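Local coordinates for protein TetR family transcriptional regulator (PDB 3NRG) that probably acts as a DNA-binding transcription factor of the TetR family, recognising cis-regulatory DNA with a helix-turn-helix motif, at residues A[132-144]-A[155-168]. Sequence-based numbering, arbitrary orientation.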
loop_
_atom_site.group_PDB
_atom_site.type_symbol
_atom_site.label_atom_id
_atom_site.label_comp_id
_atom_site.label_asym_id
_atom_site.label_seq_id
_atom_site.Cartn_x
_atom_site.Cartn_y
_atom_site.Cartn_z
ATOM N N HIS A 132 0.986 9.853 -7.707
ATOM C CA HIS A 132 2.158 10.195 -8.540
ATOM C C HIS A 132 3.525 10.058 -7.830
ATOM O O HIS A 132 4.566 10.264 -8.461
ATOM C CB HIS A 132 2.000 11.604 -9.149
ATOM C CG HIS A 132 0.799 11.741 -10.029
ATOM N ND1 HIS A 132 -0.370 12.325 -9.569
ATOM C CD2 HIS A 132 0.604 11.315 -11.295
ATOM C CE1 HIS A 132 -1.222 12.262 -10.576
ATOM N NE2 HIS A 132 -0.683 11.655 -11.634
ATOM N N GLY A 133 3.505 9.707 -6.539
ATOM C CA GLY A 133 4.711 9.585 -5.722
ATOM C C GLY A 133 5.669 8.506 -6.180
ATOM O O GLY A 133 6.845 8.792 -6.428
ATOM N N SER A 134 5.178 7.246 -6.283
ATOM C CA SER A 134 6.006 6.102 -6.698
ATOM C C SER A 134 6.526 6.229 -8.146
ATOM O O SER A 134 7.703 5.967 -8.390
ATOM C CB SER A 134 5.263 4.783 -6.491
ATOM O OG SER A 134 3.954 4.821 -7.035
ATOM N N PHE A 135 5.669 6.696 -9.082
ATOM C CA PHE A 135 6.055 6.920 -10.485
ATOM C C PHE A 135 7.244 7.893 -10.578
ATOM O O PHE A 135 8.198 7.633 -11.321
ATOM C CB PHE A 135 4.855 7.458 -11.306
ATOM C CG PHE A 135 5.191 7.833 -12.738
ATOM C CD1 PHE A 135 5.647 9.110 -13.053
ATOM C CD2 PHE A 135 5.040 6.913 -13.768
ATOM C CE1 PHE A 135 5.983 9.445 -14.368
ATOM C CE2 PHE A 135 5.362 7.256 -15.084
ATOM C CZ PHE A 135 5.838 8.518 -15.373
ATOM N N ALA A 136 7.177 9.016 -9.823
ATOM C CA ALA A 136 8.228 10.035 -9.794
ATOM C C ALA A 136 9.555 9.466 -9.287
ATOM O O ALA A 136 10.617 9.840 -9.801
ATOM C CB ALA A 136 7.796 11.212 -8.932
ATOM N N TYR A 137 9.498 8.541 -8.298
ATOM C CA TYR A 137 10.700 7.901 -7.749
ATOM C C TYR A 137 11.353 6.959 -8.778
ATOM O O TYR A 137 12.572 7.009 -8.962
ATOM C CB TYR A 137 10.377 7.156 -6.436
ATOM C CG TYR A 137 11.588 6.524 -5.776
ATOM C CD1 TYR A 137 12.595 7.311 -5.218
ATOM C CD2 TYR A 137 11.699 5.140 -5.655
ATOM C CE1 TYR A 137 13.709 6.736 -4.607
ATOM C CE2 TYR A 137 12.800 4.553 -5.028
ATOM C CZ TYR A 137 13.810 5.356 -4.518
ATOM O OH TYR A 137 14.892 4.784 -3.899
ATOM N N PHE A 138 10.535 6.138 -9.483
ATOM C CA PHE A 138 11.030 5.237 -10.522
ATOM C C PHE A 138 11.658 6.004 -11.676
ATOM O O PHE A 138 12.706 5.597 -12.175
ATOM C CB PHE A 138 9.916 4.308 -11.034
ATOM C CG PHE A 138 9.418 3.305 -10.019
ATOM C CD1 PHE A 138 10.296 2.417 -9.403
ATOM C CD2 PHE A 138 8.063 3.177 -9.756
ATOM C CE1 PHE A 138 9.832 1.476 -8.481
ATOM C CE2 PHE A 138 7.600 2.236 -8.832
ATOM C CZ PHE A 138 8.486 1.391 -8.203
ATOM N N LYS A 139 11.047 7.144 -12.074
ATOM C CA LYS A 139 11.578 8.004 -13.147
ATOM C C LYS A 139 12.968 8.533 -12.773
ATOM O O LYS A 139 13.872 8.525 -13.607
ATOM C CB LYS A 139 10.610 9.163 -13.445
ATOM C CG LYS A 139 10.889 9.868 -14.768
ATOM C CD LYS A 139 9.938 11.027 -14.999
ATOM C CE LYS A 139 10.284 11.785 -16.254
ATOM N NZ LYS A 139 9.359 12.921 -16.479
ATOM N N GLN A 140 13.148 8.927 -11.496
ATOM C CA GLN A 140 14.432 9.401 -10.968
ATOM C C GLN A 140 15.488 8.281 -11.045
ATOM O O GLN A 140 16.608 8.535 -11.483
ATOM C CB GLN A 140 14.260 9.894 -9.515
ATOM C CG GLN A 140 15.489 10.600 -8.934
ATOM C CD GLN A 140 15.326 10.927 -7.456
ATOM O OE1 GLN A 140 14.224 11.221 -6.965
ATOM N NE2 GLN A 140 16.432 10.924 -6.725
ATOM N N LEU A 141 15.107 7.032 -10.667
ATOM C CA LEU A 141 16.012 5.865 -10.712
ATOM C C LEU A 141 16.420 5.519 -12.139
ATOM O O LEU A 141 17.588 5.204 -12.379
ATOM C CB LEU A 141 15.371 4.630 -10.044
ATOM C CG LEU A 141 15.110 4.701 -8.536
ATOM C CD1 LEU A 141 14.397 3.462 -8.068
ATOM C CD2 LEU A 141 16.400 4.861 -7.756
ATOM N N VAL A 142 15.455 5.563 -13.090
ATOM C CA VAL A 142 15.722 5.264 -14.505
ATOM C C VAL A 142 16.631 6.339 -15.118
ATOM O O VAL A 142 17.584 5.998 -15.823
ATOM C CB VAL A 142 14.413 5.044 -15.326
ATOM C CG1 VAL A 142 14.709 4.883 -16.812
ATOM C CG2 VAL A 142 13.643 3.842 -14.807
ATOM N N GLU A 143 16.377 7.634 -14.795
ATOM C CA GLU A 143 17.215 8.750 -15.273
ATOM C C GLU A 143 18.651 8.618 -14.773
ATOM O O GLU A 143 19.587 8.887 -15.531
ATOM C CB GLU A 143 16.618 10.105 -14.870
ATOM C CG GLU A 143 15.509 10.565 -15.798
ATOM C CD GLU A 143 14.645 11.703 -15.290
ATOM O OE1 GLU A 143 14.467 11.818 -14.055
ATOM O OE2 GLU A 143 14.058 12.415 -16.137
ATOM N N GLN A 144 18.825 8.126 -13.516
ATOM C CA GLN A 144 20.140 7.861 -12.921
ATOM C C GLN A 144 20.862 6.727 -13.663
ATOM O O GLN A 144 22.041 6.861 -13.983
ATOM C CB GLN A 144 20.005 7.523 -11.424
ATOM C CG GLN A 144 19.865 8.753 -10.526
ATOM C CD GLN A 144 19.654 8.399 -9.066
ATOM O OE1 GLN A 144 19.929 7.281 -8.613
ATOM N NE2 GLN A 144 19.171 9.354 -8.295
ATOM N N LEU A 155 16.460 4.843 -24.032
ATOM C CA LEU A 155 15.309 4.537 -23.177
ATOM C C LEU A 155 14.575 5.795 -22.707
ATOM O O LEU A 155 15.211 6.751 -22.254
ATOM C CB LEU A 155 15.762 3.692 -21.967
ATOM C CG LEU A 155 14.659 3.079 -21.083
ATOM C CD1 LEU A 155 13.902 1.996 -21.816
ATOM C CD2 LEU A 155 15.246 2.511 -19.811
ATOM N N ASP A 156 13.232 5.800 -22.833
ATOM C CA ASP A 156 12.409 6.898 -22.344
ATOM C C ASP A 156 12.113 6.657 -20.867
ATOM O O ASP A 156 11.495 5.644 -20.524
ATOM C CB ASP A 156 11.109 7.007 -23.151
ATOM C CG ASP A 156 10.251 8.192 -22.751
ATOM O OD1 ASP A 156 10.519 9.309 -23.239
ATOM O OD2 ASP A 156 9.313 7.999 -21.949
ATOM N N ALA A 157 12.629 7.544 -19.986
ATOM C CA ALA A 157 12.497 7.413 -18.527
ATOM C C ALA A 157 11.045 7.361 -18.069
ATOM O O ALA A 157 10.711 6.555 -17.197
ATOM C CB ALA A 157 13.228 8.548 -17.829
ATOM N N ASP A 158 10.178 8.209 -18.661
ATOM C CA ASP A 158 8.754 8.253 -18.326
ATOM C C ASP A 158 8.068 6.902 -18.630
ATOM O O ASP A 158 7.318 6.386 -17.791
ATOM C CB ASP A 158 8.063 9.399 -19.081
ATOM C CG ASP A 158 6.624 9.619 -18.671
ATOM O OD1 ASP A 158 5.765 8.815 -19.080
ATOM O OD2 ASP A 158 6.349 10.627 -17.986
ATOM N N THR A 159 8.360 6.324 -19.812
ATOM C CA THR A 159 7.806 5.042 -20.251
ATOM C C THR A 159 8.269 3.896 -19.333
ATOM O O THR A 159 7.450 3.076 -18.913
ATOM C CB THR A 159 8.157 4.799 -21.734
ATOM O OG1 THR A 159 7.694 5.906 -22.510
ATOM C CG2 THR A 159 7.559 3.522 -22.269
ATOM N N ALA A 160 9.583 3.853 -19.013
ATOM C CA ALA A 160 10.152 2.835 -18.123
ATOM C C ALA A 160 9.562 2.951 -16.705
ATOM O O ALA A 160 9.297 1.928 -16.069
ATOM C CB ALA A 160 11.666 2.967 -18.076
ATOM N N ALA A 161 9.328 4.208 -16.224
ATOM C CA ALA A 161 8.725 4.465 -14.913
ATOM C C ALA A 161 7.280 3.975 -14.888
ATOM O O ALA A 161 6.842 3.418 -13.882
ATOM C CB ALA A 161 8.779 5.943 -14.592
ATOM N N PHE A 162 6.547 4.149 -16.014
ATOM C CA PHE A 162 5.173 3.667 -16.149
ATOM C C PHE A 162 5.113 2.146 -15.981
ATOM O O PHE A 162 4.279 1.647 -15.227
ATOM C CB PHE A 162 4.572 4.098 -17.509
ATOM C CG PHE A 162 3.399 3.255 -17.955
ATOM C CD1 PHE A 162 2.141 3.419 -17.379
ATOM C CD2 PHE A 162 3.561 2.260 -18.914
ATOM C CE1 PHE A 162 1.071 2.611 -17.760
ATOM C CE2 PHE A 162 2.492 1.446 -19.285
ATOM C CZ PHE A 162 1.255 1.622 -18.702
ATOM N N VAL A 163 6.000 1.416 -16.682
ATOM C CA VAL A 163 6.076 -0.055 -16.626
ATOM C C VAL A 163 6.414 -0.536 -15.206
ATOM O O VAL A 163 5.770 -1.451 -14.706
ATOM C CB VAL A 163 7.067 -0.628 -17.696
ATOM C CG1 VAL A 163 7.196 -2.145 -17.580
ATOM C CG2 VAL A 163 6.636 -0.235 -19.106
ATOM N N LEU A 164 7.399 0.105 -14.549
ATOM C CA LEU A 164 7.786 -0.245 -13.175
ATOM C C LEU A 164 6.633 0.021 -12.193
ATOM O O LEU A 164 6.296 -0.854 -11.390
ATOM C CB LEU A 164 9.040 0.533 -12.743
ATOM C CG LEU A 164 10.358 0.159 -13.449
ATOM C CD1 LEU A 164 11.396 1.237 -13.257
ATOM C CD2 LEU A 164 10.894 -1.166 -12.953
ATOM N N ASN A 165 5.991 1.204 -12.301
ATOM C CA ASN A 165 4.883 1.593 -11.424
ATOM C C ASN A 165 3.687 0.637 -11.500
ATOM O O ASN A 165 3.176 0.241 -10.458
ATOM C CB ASN A 165 4.450 3.038 -11.690
ATOM C CG ASN A 165 3.436 3.557 -10.694
ATOM O OD1 ASN A 165 3.703 3.665 -9.488
ATOM N ND2 ASN A 165 2.257 3.903 -11.181
ATOM N N VAL A 166 3.251 0.249 -12.720
ATOM C CA VAL A 166 2.100 -0.667 -12.875
ATOM C C VAL A 166 2.393 -2.075 -12.355
ATOM O O VAL A 166 1.518 -2.702 -11.769
ATOM C CB VAL A 166 1.476 -0.671 -14.303
ATOM C CG1 VAL A 166 0.912 0.702 -14.657
ATOM C CG2 VAL A 166 2.478 -1.147 -15.363
ATOM N N VAL A 167 3.632 -2.549 -12.528
ATOM C CA VAL A 167 4.048 -3.868 -12.044
ATOM C C VAL A 167 4.071 -3.879 -10.514
ATOM O O VAL A 167 3.416 -4.725 -9.897
ATOM C CB VAL A 167 5.414 -4.293 -12.654
ATOM C CG1 VAL A 167 6.004 -5.478 -11.905
ATOM C CG2 VAL A 167 5.279 -4.607 -14.142
ATOM N N PHE A 168 4.770 -2.895 -9.903
ATOM C CA PHE A 168 4.882 -2.772 -8.440
ATOM C C PHE A 168 3.509 -2.602 -7.751
ATOM O O PHE A 168 3.306 -3.100 -6.645
ATOM C CB PHE A 168 5.820 -1.604 -8.068
ATOM C CG PHE A 168 7.289 -1.954 -8.039
ATOM C CD1 PHE A 168 7.958 -2.320 -9.201
ATOM C CD2 PHE A 168 8.022 -1.854 -6.862
ATOM C CE1 PHE A 168 9.320 -2.636 -9.176
ATOM C CE2 PHE A 168 9.389 -2.148 -6.840
ATOM C CZ PHE A 168 10.026 -2.552 -7.994
#
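Lys139 and Ala161 mark the close crossing of two helices, their CA atoms 4.9 Å apart, in the all-helical C-terminal domain of this TetR-family protein. The segment axes approach to 8.2 Å, and their N-to-C directions differ by 128°, an inclined antiparallel pairing of consecutive long helices. The approach is consistent with the small side chains at the crossing: Ala157 and Ala161 both turn CB toward 132-144. Phe138 is a knob in the hole formed by Ala161, Leu164, Asn165 and Phe168. With CG anti to its carbonyl carbon, its ring lies against Leu164, whose CB sits over one face, 4.0 Å from the centroid, a CH-pi contact. The ring's far edge, led by CZ, points into the face of Phe168, giving an edge-to-face pair with planes at 60° and centroids 4.7 Å apart. Leu91 of helix 87-104 touches both phenylalanine side chains, so a third helix packs against the pair. An alanine in place of Phe138 would probably leave the hole unfilled and the Phe168 face without its aromatic edge. Further along, Val142 divides its branches: CG1 reaches Leu155, Ala157 and Ala160, while CG2 meets Leu164 CD1 at 3.8 Å. On the flank, Phe135 swings CG anti to its backbone N, which brings its ring across 155-168; Ala161 CB lies over one face, and the Asp158 carboxylate, turned steeply to the ring plane, stands at the edge. Lys139 NZ remains 4.1 Å from Asp158 OD2, opposite charges too far apart for a salt bridge. At the end of the interface away from Val142, Ser134 OG donates to Asn165 OD1 at 2.7 Å, meeting the carbonyl at a C=O...donor angle of 159° and slightly out of its plane.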